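Local coordinates for water-soluble chlorophyll protein (Brassicaceae, PDB 5HPZ) that binds chlorophyll in a water-soluble tetramer built from Kunitz-type beta-trefoil subunits, and probably tunes the pigment's spectrum by deforming its ring, at residues A[75-80]-A[121-126]. Sequence-based numbering, arbitrary orientation.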
loop_
_atom_site.group_PDB
_atom_site.type_symbol
_atom_site.label_atom_id
_atom_site.label_comp_id
_atom_site.label_asym_id
_atom_site.label_seq_id
_atom_site.Cartn_x
_atom_site.Cartn_y
_atom_site.Cartn_z
ATOM N N SER A 75 -38.224 -0.522 -9.362
ATOM C CA SER A 75 -38.960 0.417 -8.552
ATOM C C SER A 75 -39.318 -0.198 -7.203
ATOM O O SER A 75 -40.295 0.192 -6.551
ATOM C CB SER A 75 -40.237 0.902 -9.287
ATOM O OG SER A 75 -40.004 1.413 -10.614
ATOM N N THR A 76 -38.521 -1.148 -6.753
ATOM C CA THR A 76 -38.848 -1.845 -5.519
ATOM C C THR A 76 -37.538 -1.931 -4.707
ATOM O O THR A 76 -36.482 -2.311 -5.282
ATOM C CB THR A 76 -39.444 -3.260 -5.807
ATOM O OG1 THR A 76 -40.432 -3.219 -6.875
ATOM C CG2 THR A 76 -40.057 -3.873 -4.523
ATOM N N THR A 77 -37.597 -1.581 -3.408
ATOM C CA THR A 77 -36.365 -1.466 -2.597
ATOM C C THR A 77 -35.715 -2.816 -2.320
ATOM O O THR A 77 -36.373 -3.799 -1.978
ATOM C CB THR A 77 -36.543 -0.720 -1.275
ATOM O OG1 THR A 77 -37.487 -1.405 -0.438
ATOM C CG2 THR A 77 -36.976 0.693 -1.551
ATOM N N ILE A 78 -34.413 -2.852 -2.557
ATOM C CA ILE A 78 -33.612 -3.997 -2.339
ATOM C C ILE A 78 -32.367 -3.511 -1.592
ATOM O O ILE A 78 -32.079 -2.302 -1.551
ATOM C CB ILE A 78 -33.188 -4.649 -3.676
ATOM C CG1 ILE A 78 -32.422 -3.636 -4.557
ATOM C CG2 ILE A 78 -34.396 -5.148 -4.451
ATOM C CD1 ILE A 78 -31.790 -4.248 -5.789
ATOM N N ASN A 79 -31.657 -4.480 -1.023
ATOM C CA ASN A 79 -30.242 -4.339 -0.647
ATOM C C ASN A 79 -29.421 -4.916 -1.773
ATOM O O ASN A 79 -29.870 -5.825 -2.507
ATOM C CB ASN A 79 -29.899 -5.073 0.665
ATOM C CG ASN A 79 -30.710 -4.582 1.869
ATOM O OD1 ASN A 79 -31.149 -5.394 2.671
ATOM N ND2 ASN A 79 -30.901 -3.267 2.004
ATOM N N ILE A 80 -28.216 -4.364 -1.928
ATOM C CA ILE A 80 -27.242 -4.876 -2.900
ATOM C C ILE A 80 -26.014 -5.309 -2.113
ATOM O O ILE A 80 -25.477 -4.553 -1.312
ATOM C CB ILE A 80 -26.850 -3.796 -3.912
ATOM C CG1 ILE A 80 -28.096 -3.268 -4.628
ATOM C CG2 ILE A 80 -25.819 -4.314 -4.886
ATOM C CD1 ILE A 80 -27.824 -2.042 -5.490
ATOM N N ASN A 121 -30.339 4.101 4.316
ATOM C CA ASN A 121 -29.205 4.344 3.416
ATOM C C ASN A 121 -28.713 3.072 2.678
ATOM O O ASN A 121 -27.880 3.148 1.788
ATOM C CB ASN A 121 -28.073 5.016 4.218
ATOM C CG ASN A 121 -27.254 4.012 5.043
ATOM O OD1 ASN A 121 -27.791 3.108 5.676
ATOM N ND2 ASN A 121 -25.945 4.167 5.024
ATOM N N SER A 122 -29.209 1.889 3.041
ATOM C CA SER A 122 -28.824 0.706 2.335
ATOM C C SER A 122 -29.809 0.311 1.287
ATOM O O SER A 122 -29.632 -0.757 0.687
ATOM C CB SER A 122 -28.656 -0.446 3.317
ATOM O OG SER A 122 -27.698 -0.109 4.305
ATOM N N LEU A 123 -30.854 1.110 1.085
ATOM C CA LEU A 123 -31.948 0.715 0.162
ATOM C C LEU A 123 -31.802 1.357 -1.247
ATOM O O LEU A 123 -31.643 2.569 -1.369
ATOM C CB LEU A 123 -33.302 1.162 0.714
ATOM C CG LEU A 123 -33.786 0.611 2.055
ATOM C CD1 LEU A 123 -35.258 0.971 2.265
ATOM C CD2 LEU A 123 -33.589 -0.877 2.130
ATOM N N PHE A 124 -31.862 0.511 -2.272
ATOM C CA PHE A 124 -31.739 0.907 -3.627
ATOM C C PHE A 124 -32.956 0.489 -4.381
ATOM O O PHE A 124 -33.631 -0.437 -3.966
ATOM C CB PHE A 124 -30.516 0.233 -4.243
ATOM C CG PHE A 124 -29.241 0.703 -3.637
ATOM C CD1 PHE A 124 -28.874 0.266 -2.355
ATOM C CD2 PHE A 124 -28.411 1.599 -4.317
ATOM C CE1 PHE A 124 -27.706 0.730 -1.754
ATOM C CE2 PHE A 124 -27.260 2.096 -3.706
ATOM C CZ PHE A 124 -26.903 1.655 -2.432
ATOM N N LYS A 125 -33.206 1.141 -5.511
ATOM C CA LYS A 125 -34.140 0.631 -6.504
ATOM C C LYS A 125 -33.449 0.583 -7.843
ATOM O O LYS A 125 -32.646 1.476 -8.155
ATOM C CB LYS A 125 -35.321 1.572 -6.651
ATOM C CG LYS A 125 -36.072 1.809 -5.355
ATOM C CD LYS A 125 -37.175 2.828 -5.597
ATOM C CE LYS A 125 -38.137 2.860 -4.427
ATOM N NZ LYS A 125 -39.113 3.963 -4.558
ATOM N N ILE A 126 -33.772 -0.447 -8.617
ATOM C CA ILE A 126 -33.319 -0.561 -9.972
ATOM C C ILE A 126 -34.390 0.065 -10.845
ATOM O O ILE A 126 -35.560 -0.237 -10.638
ATOM C CB ILE A 126 -33.105 -2.022 -10.352
ATOM C CG1 ILE A 126 -32.078 -2.653 -9.387
ATOM C CG2 ILE A 126 -32.683 -2.113 -11.810
ATOM C CD1 ILE A 126 -31.901 -4.148 -9.542
HETATM O O HOH W 1 -27.691 -2.652 0.048
#
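I78 and F124 form a single antiparallel bridge between two strands of the beta-trefoil, 78-82 and 124-128, whose short segments run nearly at right angles (97°). Both backbone bonds of this hydrogen-bonded pair, I78 N to F124 O and F124 N to I78 O, measure 2.9 Å. T77 CA also turns its hydrogen onto F124 O, and farther along S75 N donates to I126 O.

On one side of the bridge, the buried side chains of I78, I80, F124 and I126 form part of the hydrophobic interior. From CB, I78 sends CG1 between its own backbone N and carbonyl carbon (chi1 58°), which places CG1 beside F124 O at 3.5 Å; CD1 then meets I126 CD1 at 3.8 Å, the two side chains crossing at about a right angle. I80 CD1 lies over one face of the F124 ring, 4.0 Å from its centroid, while W97 touches both residues.

At the other end N79 ND2 donates to S122 O at 3.1 Å, its acceptor close to the amide plane but the donor well above the carbonyl plane. The same amide nitrogen reaches R117 O, so an alanine here would probably leave both carbonyls without this donor and open a gap beside L123 CD2. S122 O is also approached by a water, which accepts from I80 N at 2.7 Å.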